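PDB 3N6Z: putative immunoglobulin A1 protease from Bacteroides ovatus, which is of unproven function but may be a hydrolase that cleaves immunoglobulin A1, with its chain wound largely into a parallel beta-solenoid. Local coordinates for residues Ile265-Ala270 with Tyr296-Ala301; Asn236-Gly241 with Asn339-Trp344; Tyr300-Ile305 with Glu335-Ile340; Gly252-Ile257 with Arg285-Ser290. All coordinates share one frame; numbering follows the deposited sequence. Where two conformers were deposited one is given.

Contact 1: Ile265-Ala270 with Tyr296-Ala301; sequences IKNSAA and YENCYA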
loop_
_atom_site.group_PDB
_atom_site.type_symbol
_atom_site.label_atom_id
_atom_site.label_comp_id
_atom_site.label_asym_id
_atom_site.label_seq_id
_atom_site.Cartn_x
_atom_site.Cartn_y
_atom_site.Cartn_z
ATOM N N ILE A 265 -3.143 14.713 -0.762
ATOM C CA ILE A 265 -1.787 14.148 -0.775
ATOM C C ILE A 265 -0.873 15.288 -0.327
ATOM O O ILE A 265 -0.800 16.350 -0.966
ATOM C CB ILE A 265 -1.320 13.565 -2.126
ATOM C CG1 ILE A 265 -2.323 12.533 -2.656
ATOM C CG2 ILE A 265 0.090 12.938 -1.979
ATOM C CD1 ILE A 265 -1.952 11.921 -3.973
ATOM N N LYS A 266 -0.165 15.037 0.776
ATOM C CA LYS A 266 0.655 16.049 1.430
ATOM C C LYS A 266 2.012 15.465 1.760
ATOM O O LYS A 266 2.108 14.326 2.202
ATOM C CB LYS A 266 0.002 16.533 2.731
ATOM C CG LYS A 266 -1.422 17.111 2.526
ATOM C CD LYS A 266 -2.048 17.614 3.864
ATOM C CE LYS A 266 -3.562 17.862 3.743
ATOM N NZ LYS A 266 -4.288 18.058 5.050
ATOM N N ASN A 267 3.054 16.262 1.594
ATOM C CA ASN A 267 4.401 15.890 2.003
ATOM C C ASN A 267 4.762 14.509 1.484
ATOM O O ASN A 267 5.017 13.583 2.242
ATOM C CB ASN A 267 4.542 15.951 3.529
ATOM C CG ASN A 267 4.297 17.326 4.057
ATOM O OD1 ASN A 267 3.366 17.566 4.884
ATOM N ND2 ASN A 267 5.093 18.239 3.626
ATOM N N SER A 268 4.766 14.383 0.170
ATOM C CA SER A 268 5.008 13.128 -0.530
ATOM C C SER A 268 5.878 13.337 -1.738
ATOM O O SER A 268 6.047 14.469 -2.236
ATOM C CB SER A 268 3.673 12.449 -0.865
ATOM O OG SER A 268 2.981 12.068 0.364
ATOM N N ALA A 269 6.480 12.255 -2.225
ATOM C CA ALA A 269 7.420 12.377 -3.336
ATOM C C ALA A 269 7.392 11.168 -4.279
ATOM O O ALA A 269 7.312 10.002 -3.840
ATOM C CB ALA A 269 8.862 12.555 -2.807
ATOM N N ALA A 270 7.502 11.449 -5.571
ATOM C CA ALA A 270 7.607 10.430 -6.607
ATOM C C ALA A 270 9.062 10.271 -7.012
ATOM O O ALA A 270 9.718 11.257 -7.386
ATOM C CB ALA A 270 6.739 10.808 -7.837
ATOM N N TYR A 296 -3.489 19.228 -2.707
ATOM C CA TYR A 296 -2.087 18.872 -2.601
ATOM C C TYR A 296 -1.285 19.904 -1.856
ATOM O O TYR A 296 -1.528 21.122 -1.982
ATOM C CB TYR A 296 -1.495 18.702 -4.005
ATOM C CG TYR A 296 -2.304 17.729 -4.860
ATOM C CD1 TYR A 296 -2.384 16.388 -4.534
ATOM C CD2 TYR A 296 -3.075 18.167 -5.913
ATOM C CE1 TYR A 296 -3.146 15.507 -5.273
ATOM C CE2 TYR A 296 -3.841 17.289 -6.669
ATOM C CZ TYR A 296 -3.882 15.953 -6.341
ATOM O OH TYR A 296 -4.653 15.070 -7.048
ATOM N N GLU A 297 -0.277 19.424 -1.123
ATOM C CA GLU A 297 0.668 20.309 -0.450
ATOM C C GLU A 297 2.015 19.599 -0.434
ATOM O O GLU A 297 2.073 18.434 -0.054
ATOM C CB GLU A 297 0.187 20.590 0.970
ATOM C CG GLU A 297 1.096 21.492 1.773
ATOM C CD GLU A 297 0.616 21.805 3.183
ATOM O OE1 GLU A 297 -0.356 21.180 3.668
ATOM O OE2 GLU A 297 1.259 22.684 3.803
ATOM N N ASN A 298 3.093 20.307 -0.768
ATOM C CA ASN A 298 4.447 19.779 -0.622
ATOM C C ASN A 298 4.609 18.402 -1.288
ATOM O O ASN A 298 4.956 17.407 -0.615
ATOM C CB ASN A 298 4.862 19.701 0.856
ATOM C CG ASN A 298 4.836 21.043 1.588
ATOM O OD1 ASN A 298 4.735 21.062 2.843
ATOM N ND2 ASN A 298 4.947 22.119 0.869
ATOM N N CYS A 299 4.288 18.354 -2.589
ATOM C CA CYS A 299 4.437 17.150 -3.392
ATOM C C CYS A 299 5.572 17.348 -4.385
ATOM O O CYS A 299 5.565 18.336 -5.162
ATOM C CB CYS A 299 3.148 16.824 -4.132
ATOM S SG CYS A 299 1.798 16.251 -3.030
ATOM N N TYR A 300 6.539 16.428 -4.368
ATOM C CA TYR A 300 7.781 16.515 -5.121
ATOM C C TYR A 300 7.973 15.328 -6.020
ATOM O O TYR A 300 7.359 14.262 -5.823
ATOM C CB TYR A 300 8.999 16.684 -4.165
ATOM C CG TYR A 300 8.741 17.820 -3.199
ATOM C CD1 TYR A 300 8.757 19.139 -3.642
ATOM C CD2 TYR A 300 8.394 17.570 -1.882
ATOM C CE1 TYR A 300 8.403 20.178 -2.796
ATOM C CE2 TYR A 300 8.029 18.604 -1.007
ATOM C CZ TYR A 300 8.050 19.921 -1.477
ATOM O OH TYR A 300 7.674 20.934 -0.651
ATOM N N ALA A 301 8.864 15.477 -6.986
ATOM C CA ALA A 301 9.268 14.379 -7.845
ATOM C C ALA A 301 10.738 14.504 -8.143
ATOM O O ALA A 301 11.247 15.611 -8.370
ATOM C CB ALA A 301 8.462 14.343 -9.164
HETATM O O HOH W 1 2.867 20.498 5.841
#
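Ile265-Ala270 and Tyr296-Ala301 run parallel on neighbouring coils, the axes of strands 268-270 and 299-301 being 4.4 Å apart, each chain turning a corner, at Asn267 and at Glu297-Asn298. Backbone bonds alternate (Glu297 N to Ile265 O, Asn267 N to Glu297 O, Tyr300 N to Ser268 O, Ala270 N to Tyr300 O) except at the corner, where Ser268 N also donates, to Asn298 O. There Asn267, whose chi1 of -61° sets CG beside the backbone N, lies alongside Asn298, pointing the same way, amide planes 46° apart. Its ND2 gives a bent bond to a lone pair of Asn298 OD1 (3.0 Å), while its OD1 accepts from a water weakly bonded to Glu297 OE2. Both asparagines have a positive phi and resemble the asparagine ladders at turns of some parallel beta-helices, Asn236 packing on Asn267 from the coil before. With Asn267 cut back to an alanine, Asn298 OD1 would probably lose this donor and the water one of its acceptors. Cys299 SG sits 3.3 Å from Ile265 O. Ile265 lies beside Tyr296, its CB in the ring plane at the edge, 3.9 Å from CD1; Tyr296 OH bonds to Ala291 O.

Contact 2: Asn236-Gly241 with Asn339-Trp344; sequences NCYAYG and NIIVAW
Trp344 lays its indole across the backbone of Asn236 and Cys237, where helix 334-344 meets strand 237-239. Its CB lies 3.9 Å from Asn236 ND2, and a chi1 of -64° sets CG beside its own backbone N and a little nearer to that amide nitrogen. CD2 and CE3 run over Asn236 CA, which sits on one face of the six-membered ring, 3.9 Å from its centroid. CZ3 reaches Asn236 C at 3.5 Å, and the tip, CH2, stops 3.4 Å from Cys237 O, with Tyr238 CB at the ring edge. The opposite face is backed by the indole's own helix, Ile341 CA over its centre. Ile341 sends CD1 over a face of the Tyr238 ring, 3.8 Å from the centroid, the side chains crossing at about a right angle. Asn236 OD1 and Tyr238 OH bond outside the contact, to Lys202 NZ and Pro357 O. Replacing Trp344 with an alanine would probably uncover the Asn236 backbone and open a gap between helix and coil. The surfaces are mostly ring faces, CH groups and a methyl, with an amide and a backbone oxygen against the indole, so dispersion and CH-pi contacts largely hold the helix to the beta-solenoid.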
loop_
_atom_site.group_PDB
_atom_site.type_symbol
_atom_site.label_atom_id
_atom_site.label_comp_id
_atom_site.label_asym_id
_atom_site.label_seq_id
_atom_site.Cartn_x
_atom_site.Cartn_y
_atom_site.Cartn_z
ATOM N N ASN A 236 3.355 11.884 3.842
ATOM C CA ASN A 236 4.692 11.424 4.171
ATOM C C ASN A 236 5.002 10.076 3.532
ATOM O O ASN A 236 5.497 9.152 4.165
ATOM C CB ASN A 236 4.929 11.416 5.678
ATOM C CG ASN A 236 4.501 12.726 6.382
ATOM O OD1 ASN A 236 3.968 12.681 7.466
ATOM N ND2 ASN A 236 4.740 13.857 5.772
ATOM N N CYS A 237 4.696 9.966 2.246
ATOM C CA CYS A 237 5.005 8.742 1.495
ATOM C C CYS A 237 5.850 9.032 0.283
ATOM O O CYS A 237 5.749 10.095 -0.321
ATOM C CB CYS A 237 3.743 8.020 1.023
ATOM S SG CYS A 237 2.714 7.366 2.363
ATOM N N TYR A 238 6.668 8.061 -0.108
ATOM C CA TYR A 238 7.371 8.101 -1.387
ATOM C C TYR A 238 7.522 6.717 -1.972
ATOM O O TYR A 238 7.441 5.721 -1.254
ATOM C CB TYR A 238 8.716 8.861 -1.273
ATOM C CG TYR A 238 9.968 8.049 -1.103
ATOM C CD1 TYR A 238 10.376 7.577 0.145
ATOM C CD2 TYR A 238 10.765 7.748 -2.199
ATOM C CE1 TYR A 238 11.561 6.836 0.285
ATOM C CE2 TYR A 238 11.940 7.024 -2.070
ATOM C CZ TYR A 238 12.333 6.550 -0.831
ATOM O OH TYR A 238 13.508 5.847 -0.732
ATOM N N ALA A 239 7.784 6.666 -3.271
ATOM C CA ALA A 239 7.998 5.416 -3.965
ATOM C C ALA A 239 9.118 5.547 -4.973
ATOM O O ALA A 239 9.355 6.623 -5.521
ATOM C CB ALA A 239 6.705 4.937 -4.659
ATOM N N TYR A 240 9.786 4.429 -5.236
ATOM C CA TYR A 240 10.825 4.390 -6.250
ATOM C C TYR A 240 10.858 3.166 -7.118
ATOM O O TYR A 240 11.725 3.042 -8.013
ATOM C CB TYR A 240 12.181 4.752 -5.674
ATOM C CG TYR A 240 12.833 3.825 -4.671
ATOM C CD1 TYR A 240 12.446 3.824 -3.339
ATOM C CD2 TYR A 240 13.946 3.060 -5.031
ATOM C CE1 TYR A 240 13.124 3.074 -2.392
ATOM C CE2 TYR A 240 14.620 2.265 -4.079
ATOM C CZ TYR A 240 14.211 2.309 -2.753
ATOM O OH TYR A 240 14.821 1.575 -1.750
ATOM N N GLY A 241 9.901 2.267 -6.953
ATOM C CA GLY A 241 9.773 1.187 -7.952
ATOM C C GLY A 241 9.094 1.620 -9.258
ATOM O O GLY A 241 8.276 2.526 -9.276
ATOM N N ASN A 339 16.881 15.040 1.895
ATOM C CA ASN A 339 16.628 16.017 2.981
ATOM C C ASN A 339 15.182 16.109 3.324
ATOM O O ASN A 339 14.781 16.090 4.486
ATOM C CB ASN A 339 17.026 17.470 2.580
ATOM C CG ASN A 339 18.525 17.702 2.538
ATOM O OD1 ASN A 339 19.326 16.894 3.022
ATOM N ND2 ASN A 339 18.914 18.822 1.924
ATOM N N ILE A 340 14.367 16.263 2.278
ATOM C CA ILE A 340 12.942 16.471 2.451
ATOM C C ILE A 340 12.292 15.268 3.151
ATOM O O ILE A 340 11.528 15.418 4.114
ATOM C CB ILE A 340 12.253 16.776 1.084
ATOM C CG1 ILE A 340 12.685 18.177 0.569
ATOM C CG2 ILE A 340 10.742 16.672 1.185
ATOM C CD1 ILE A 340 12.343 18.392 -0.896
ATOM N N ILE A 341 12.575 14.079 2.632
ATOM C CA ILE A 341 11.959 12.837 3.119
ATOM C C ILE A 341 12.350 12.568 4.574
ATOM O O ILE A 341 11.490 12.324 5.407
ATOM C CB ILE A 341 12.311 11.661 2.206
ATOM C CG1 ILE A 341 11.642 11.820 0.820
ATOM C CG2 ILE A 341 11.904 10.314 2.855
ATOM C CD1 ILE A 341 12.214 10.930 -0.307
ATOM N N VAL A 342 13.637 12.675 4.896
ATOM C CA VAL A 342 14.052 12.406 6.277
ATOM C C VAL A 342 13.387 13.393 7.247
ATOM O O VAL A 342 12.980 13.020 8.333
ATOM C CB VAL A 342 15.579 12.379 6.417
ATOM C CG1 VAL A 342 16.018 12.334 7.879
ATOM C CG2 VAL A 342 16.145 11.194 5.630
ATOM N N ALA A 343 13.243 14.655 6.833
ATOM C CA ALA A 343 12.582 15.664 7.668
ATOM C C ALA A 343 11.102 15.396 7.975
ATOM O O ALA A 343 10.539 15.940 8.935
ATOM C CB ALA A 343 12.788 17.085 7.041
ATOM N N TRP A 344 10.454 14.541 7.194
ATOM C CA TRP A 344 9.102 14.101 7.518
ATOM C C TRP A 344 8.969 13.512 8.918
ATOM O O TRP A 344 7.966 13.764 9.607
ATOM C CB TRP A 344 8.553 13.123 6.491
ATOM C CG TRP A 344 8.376 13.657 5.146
ATOM C CD1 TRP A 344 8.332 14.984 4.757
ATOM C CD2 TRP A 344 8.275 12.893 3.945
ATOM N NE1 TRP A 344 8.178 15.080 3.399
ATOM C CE2 TRP A 344 8.135 13.812 2.876
ATOM C CE3 TRP A 344 8.268 11.519 3.670
ATOM C CZ2 TRP A 344 8.011 13.401 1.559
ATOM C CZ3 TRP A 344 8.118 11.105 2.350
ATOM C CH2 TRP A 344 7.994 12.048 1.316
#

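Contact 3: Tyr300-Ile305 with Glu335-Ile340; sequences YACESI and EELGNI
Helix 334-344 follows strand 330-332, the last in its parallel sheet of the beta-solenoid, and lies back across the outer side of that sheet. Here Leu337 and Ile340 of the helix meet Tyr300 and Cys302 of strand 299-302. The axes of 335-340 and 300-302 are 9.0 Å apart, and their directions differ by 138°, so the helix crosses the strand on a slant and two side chains one turn apart can both reach it. Leu337 works as a fork. Its CG is anti to the carbonyl carbon (chi1 -82°), which carries both methyls down to the strand: CD2 rests 3.7 Å from Tyr300 CB, and CD1 packs at 3.6 Å against Cys302 CB, just where the strand ends and a type I turn from Cys302 to Ile305 begins. Ile340, on the next turn, takes the phenol ring. Its side chain and that of Tyr300 cross at about a right angle, with CD1 above one face of the ring and displaced toward the rim, a CH-pi contact, while CG2 lies 4.0 Å from Tyr300 CD2. Lys332 and Val330 of the neighbouring strand also touch Tyr300; Trp271 borders Leu337 and Cys302, and Lys332 touches both Leu337 and Ile340. Carbon surfaces make this interface. Ile340 CD1 ends 4.2 Å from the centroid of the Tyr300 ring, 12° off the ring normal.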
loop_
_atom_site.group_PDB
_atom_site.type_symbol
_atom_site.label_atom_id
_atom_site.label_comp_id
_atom_site.label_asym_id
_atom_site.label_seq_id
_atom_site.Cartn_x
_atom_site.Cartn_y
_atom_site.Cartn_z
ATOM N N TYR A 300 6.539 16.428 -4.368
ATOM C CA TYR A 300 7.781 16.515 -5.121
ATOM C C TYR A 300 7.973 15.328 -6.020
ATOM O O TYR A 300 7.359 14.262 -5.823
ATOM C CB TYR A 300 8.999 16.684 -4.165
ATOM C CG TYR A 300 8.741 17.820 -3.199
ATOM C CD1 TYR A 300 8.757 19.139 -3.642
ATOM C CD2 TYR A 300 8.394 17.570 -1.882
ATOM C CE1 TYR A 300 8.403 20.178 -2.796
ATOM C CE2 TYR A 300 8.029 18.604 -1.007
ATOM C CZ TYR A 300 8.050 19.921 -1.477
ATOM O OH TYR A 300 7.674 20.934 -0.651
ATOM N N ALA A 301 8.864 15.477 -6.986
ATOM C CA ALA A 301 9.268 14.379 -7.845
ATOM C C ALA A 301 10.738 14.504 -8.143
ATOM O O ALA A 301 11.247 15.611 -8.370
ATOM C CB ALA A 301 8.462 14.343 -9.164
ATOM N N CYS A 302 11.471 13.396 -8.165
ATOM C CA CYS A 302 12.876 13.498 -8.542
ATOM C C CYS A 302 12.994 13.938 -9.995
ATOM O O CYS A 302 12.296 13.457 -10.881
ATOM C CB CYS A 302 13.651 12.212 -8.328
ATOM S SG CYS A 302 15.467 12.501 -8.351
ATOM N N GLU A 303 13.918 14.875 -10.221
ATOM C CA GLU A 303 14.139 15.485 -11.529
ATOM C C GLU A 303 14.570 14.455 -12.578
ATOM O O GLU A 303 14.408 14.696 -13.771
ATOM C CB GLU A 303 15.194 16.592 -11.413
ATOM C CG GLU A 303 16.573 16.085 -11.093
ATOM C CD GLU A 303 17.584 17.161 -10.719
ATOM O OE1 GLU A 303 17.252 18.356 -10.861
ATOM O OE2 GLU A 303 18.721 16.757 -10.324
ATOM N N SER A 304 15.100 13.315 -12.135
ATOM C CA SER A 304 15.636 12.324 -13.065
ATOM C C SER A 304 14.693 11.173 -13.413
ATOM O O SER A 304 15.087 10.307 -14.190
ATOM C CB SER A 304 16.924 11.762 -12.498
ATOM O OG SER A 304 16.677 11.030 -11.315
ATOM N N ILE A 305 13.457 11.173 -12.883
ATOM C CA ILE A 305 12.540 10.096 -13.273
ATOM C C ILE A 305 12.199 10.236 -14.756
ATOM O O ILE A 305 12.181 11.347 -15.316
ATOM C CB ILE A 305 11.283 9.978 -12.363
ATOM C CG1 ILE A 305 10.329 11.162 -12.521
ATOM C CG2 ILE A 305 11.709 9.750 -10.907
ATOM C CD1 ILE A 305 9.048 11.033 -11.644
ATOM N N GLU A 335 19.516 14.804 -3.873
ATOM C CA GLU A 335 20.026 15.287 -2.593
ATOM C C GLU A 335 18.942 16.054 -1.841
ATOM O O GLU A 335 18.731 15.847 -0.636
ATOM C CB GLU A 335 21.264 16.174 -2.774
ATOM C CG GLU A 335 21.876 16.646 -1.443
ATOM C CD GLU A 335 22.972 17.723 -1.609
ATOM O OE1 GLU A 335 23.429 17.977 -2.751
ATOM O OE2 GLU A 335 23.354 18.327 -0.578
ATOM N N GLU A 336 18.233 16.922 -2.560
ATOM C CA GLU A 336 17.113 17.650 -1.956
ATOM C C GLU A 336 16.039 16.714 -1.425
ATOM O O GLU A 336 15.516 16.931 -0.330
ATOM C CB GLU A 336 16.521 18.651 -2.936
ATOM C CG GLU A 336 17.510 19.806 -3.226
ATOM C CD GLU A 336 17.262 20.568 -4.524
ATOM O OE1 GLU A 336 16.364 20.204 -5.339
ATOM O OE2 GLU A 336 18.008 21.561 -4.754
ATOM N N LEU A 337 15.674 15.728 -2.221
ATOM C CA LEU A 337 14.624 14.769 -1.795
ATOM C C LEU A 337 15.016 13.987 -0.571
ATOM O O LEU A 337 14.195 13.755 0.301
ATOM C CB LEU A 337 14.292 13.780 -2.889
ATOM C CG LEU A 337 13.350 14.198 -3.958
ATOM C CD1 LEU A 337 13.105 13.028 -4.905
ATOM C CD2 LEU A 337 12.007 14.747 -3.385
ATOM N N GLY A 338 16.285 13.602 -0.481
ATOM C CA GLY A 338 16.753 12.911 0.725
ATOM C C GLY A 338 16.534 13.749 1.967
ATOM O O GLY A 338 16.076 13.226 2.977
ATOM N N ASN A 339 16.881 15.040 1.895
ATOM C CA ASN A 339 16.628 16.017 2.981
ATOM C C ASN A 339 15.182 16.109 3.324
ATOM O O ASN A 339 14.781 16.090 4.486
ATOM C CB ASN A 339 17.026 17.470 2.580
ATOM C CG ASN A 339 18.525 17.702 2.538
ATOM O OD1 ASN A 339 19.326 16.894 3.022
ATOM N ND2 ASN A 339 18.914 18.822 1.924
ATOM N N ILE A 340 14.367 16.263 2.278
ATOM C CA ILE A 340 12.942 16.471 2.451
ATOM C C ILE A 340 12.292 15.268 3.151
ATOM O O ILE A 340 11.528 15.418 4.114
ATOM C CB ILE A 340 12.253 16.776 1.084
ATOM C CG1 ILE A 340 12.685 18.177 0.569
ATOM C CG2 ILE A 340 10.742 16.672 1.185
ATOM C CD1 ILE A 340 12.343 18.392 -0.896
#

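Contact 4: Gly252-Ile257 with Arg285-Ser290; sequences GILGQI and RIVGVS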
loop_
_atom_site.group_PDB
_atom_site.type_symbol
_atom_site.label_atom_id
_atom_site.label_comp_id
_atom_site.label_asym_id
_atom_site.label_seq_id
_atom_site.Cartn_x
_atom_site.Cartn_y
_atom_site.Cartn_z
ATOM N N GLY A 252 3.022 8.541 -9.809
ATOM C CA GLY A 252 4.111 8.185 -8.906
ATOM C C GLY A 252 3.623 7.855 -7.506
ATOM O O GLY A 252 4.242 7.034 -6.821
ATOM N N ILE A 253 2.529 8.480 -7.090
ATOM C CA ILE A 253 1.895 8.197 -5.815
ATOM C C ILE A 253 0.568 7.441 -6.006
ATOM O O ILE A 253 0.374 6.359 -5.421
ATOM C CB ILE A 253 1.700 9.457 -4.943
ATOM C CG1 ILE A 253 3.056 10.084 -4.592
ATOM C CG2 ILE A 253 0.930 9.133 -3.661
ATOM C CD1 ILE A 253 3.961 9.257 -3.676
ATOM N N LEU A 254 -0.327 8.022 -6.805
ATOM C CA LEU A 254 -1.703 7.542 -6.944
ATOM C C LEU A 254 -2.056 7.446 -8.422
ATOM O O LEU A 254 -1.874 8.416 -9.160
ATOM C CB LEU A 254 -2.688 8.478 -6.218
ATOM C CG LEU A 254 -4.192 8.173 -6.377
ATOM C CD1 LEU A 254 -4.571 6.836 -5.686
ATOM C CD2 LEU A 254 -5.052 9.338 -5.900
ATOM N N GLY A 255 -2.637 6.322 -8.856
ATOM C CA GLY A 255 -3.115 6.213 -10.242
ATOM C C GLY A 255 -4.303 7.110 -10.562
ATOM O O GLY A 255 -4.207 7.983 -11.433
ATOM N N GLN A 256 -5.400 6.910 -9.846
ATOM C CA GLN A 256 -6.677 7.534 -10.152
ATOM C C GLN A 256 -7.459 7.960 -8.935
ATOM O O GLN A 256 -7.582 7.199 -7.976
ATOM C CB GLN A 256 -7.562 6.573 -10.963
ATOM C CG GLN A 256 -9.028 6.992 -11.087
ATOM C CD GLN A 256 -9.813 6.196 -12.100
ATOM O OE1 GLN A 256 -9.351 5.965 -13.223
ATOM N NE2 GLN A 256 -11.018 5.762 -11.695
ATOM N N ILE A 257 -8.061 9.133 -9.009
ATOM C CA ILE A 257 -9.162 9.534 -8.121
ATOM C C ILE A 257 -10.455 9.275 -8.893
ATOM O O ILE A 257 -10.627 9.745 -10.030
ATOM C CB ILE A 257 -9.108 11.041 -7.725
ATOM C CG1 ILE A 257 -7.743 11.422 -7.139
ATOM C CG2 ILE A 257 -10.230 11.357 -6.726
ATOM C CD1 ILE A 257 -7.562 12.958 -6.945
ATOM N N ARG A 285 3.360 12.749 -12.518
ATOM C CA ARG A 285 4.436 12.402 -11.575
ATOM C C ARG A 285 3.827 12.012 -10.237
ATOM O O ARG A 285 4.359 11.132 -9.566
ATOM C CB ARG A 285 5.488 13.486 -11.431
ATOM C CG ARG A 285 6.171 13.860 -12.725
ATOM C CD ARG A 285 7.427 14.711 -12.519
ATOM N NE ARG A 285 7.098 16.026 -11.977
ATOM C CZ ARG A 285 7.784 17.144 -12.196
ATOM N NH1 ARG A 285 8.919 17.111 -12.887
ATOM N NH2 ARG A 285 7.324 18.290 -11.713
ATOM N N ILE A 286 2.754 12.699 -9.808
ATOM C CA ILE A 286 2.091 12.367 -8.530
ATOM C C ILE A 286 0.802 11.559 -8.749
ATOM O O ILE A 286 0.615 10.482 -8.145
ATOM C CB ILE A 286 1.803 13.636 -7.672
ATOM C CG1 ILE A 286 3.036 14.570 -7.584
ATOM C CG2 ILE A 286 1.346 13.258 -6.239
ATOM C CD1 ILE A 286 4.255 13.904 -6.939
ATOM N N VAL A 287 -0.123 12.109 -9.534
ATOM C CA VAL A 287 -1.458 11.522 -9.757
ATOM C C VAL A 287 -1.726 11.430 -11.254
ATOM O O VAL A 287 -1.523 12.410 -11.993
ATOM C CB VAL A 287 -2.583 12.349 -9.098
ATOM C CG1 VAL A 287 -3.921 11.690 -9.336
ATOM C CG2 VAL A 287 -2.311 12.594 -7.605
ATOM N N GLY A 288 -2.253 10.281 -11.693
ATOM C CA GLY A 288 -2.498 10.026 -13.125
ATOM C C GLY A 288 -3.840 10.371 -13.744
ATOM O O GLY A 288 -3.875 10.651 -14.955
ATOM N N VAL A 289 -4.925 10.364 -12.960
ATOM C CA VAL A 289 -6.281 10.550 -13.486
ATOM C C VAL A 289 -7.146 11.332 -12.522
ATOM O O VAL A 289 -7.174 11.032 -11.314
ATOM C CB VAL A 289 -7.026 9.194 -13.728
ATOM C CG1 VAL A 289 -8.377 9.428 -14.476
ATOM C CG2 VAL A 289 -6.148 8.188 -14.451
ATOM N N SER A 290 -7.903 12.301 -13.067
ATOM C CA SER A 290 -8.814 13.154 -12.310
ATOM C C SER A 290 -8.089 13.828 -11.153
ATOM O O SER A 290 -8.656 14.048 -10.086
ATOM C CB SER A 290 -10.047 12.375 -11.860
ATOM O OG SER A 290 -10.835 12.047 -13.003
HETATM O O HOH W 2 -11.671 9.499 -12.555
#
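Gly252 and Ile253 press close against Arg285 and Ile286, backbone on backbone, while at the far end of the same contact Ile257 and Ser290 share a water. The tight end turns on one oxygen: Ile286 O takes both Ile253 N and Leu254 N, each at 3.0 Å, the second bond almost straight at 172°. Beside it Gly252 N makes a weak bond to Arg285 O. Gly252 has no side chain, and a CB there would run into that same oxygen. Further along, Gly288 N bonds to Leu254 O at 3.2 Å and more weakly to Gly255 O; a CB on Gly288 would collide with the latter. Ile253 and Ile286 lie side by side and point the same way, Ile253 CG1 being 4.0 Å from Ile286 CG2. These are stacked rungs of the parallel beta-solenoid, strand 254-257 under strand 287-289, and Ile286 with Val287 forms a classic beta bulge opposite Phe327. Val287 and Leu254 both face the interior, packing on Ile265 and Ile263 of strand 263-266 respectively. Past the bulge the contact opens toward solvent at Gln256, Val289 and Ser290. Ile257 N still holds Val289 O at 3.1 Å. Gln256, its CG anti to the backbone N (chi1 167°), runs at a slant over Val289, touching it CB against CB and again where OE1 nears CG1 (3.8 Å); NE2 turns instead to Asp258. At the last rung Ser290, with a positive phi, brings CB to 3.3 Å from Ile257 O, and the water donates to Ile257 O at 2.7 Å and also bonds Ser290 OG.

In the fold
Contacts 1 and 4 lie on the same coils of the beta-solenoid, their centres about 12 Å apart, and meet through its interior, where Tyr300 O approaches Ile286 CD1 at 3.3 Å. Contacts 2 and 3 share helix 334-344, centres about 8 Å apart, and so place one helix over strands 237-239 and 299-302 of one sheet. Contact 1 joins them: strand 268-270 lies between 237-239 and 299-302, Ala269 N probably bonding Cys237 O and Ala270 O probably accepting from Cys302 N. Contact 4 is farthest from the helix, about 17 Å from contact 2 and 18 Å from contact 3, centre to centre. The side chain of Lys266 in contact 1 is about 5 Å from a glycerol, probably a crystallisation additive.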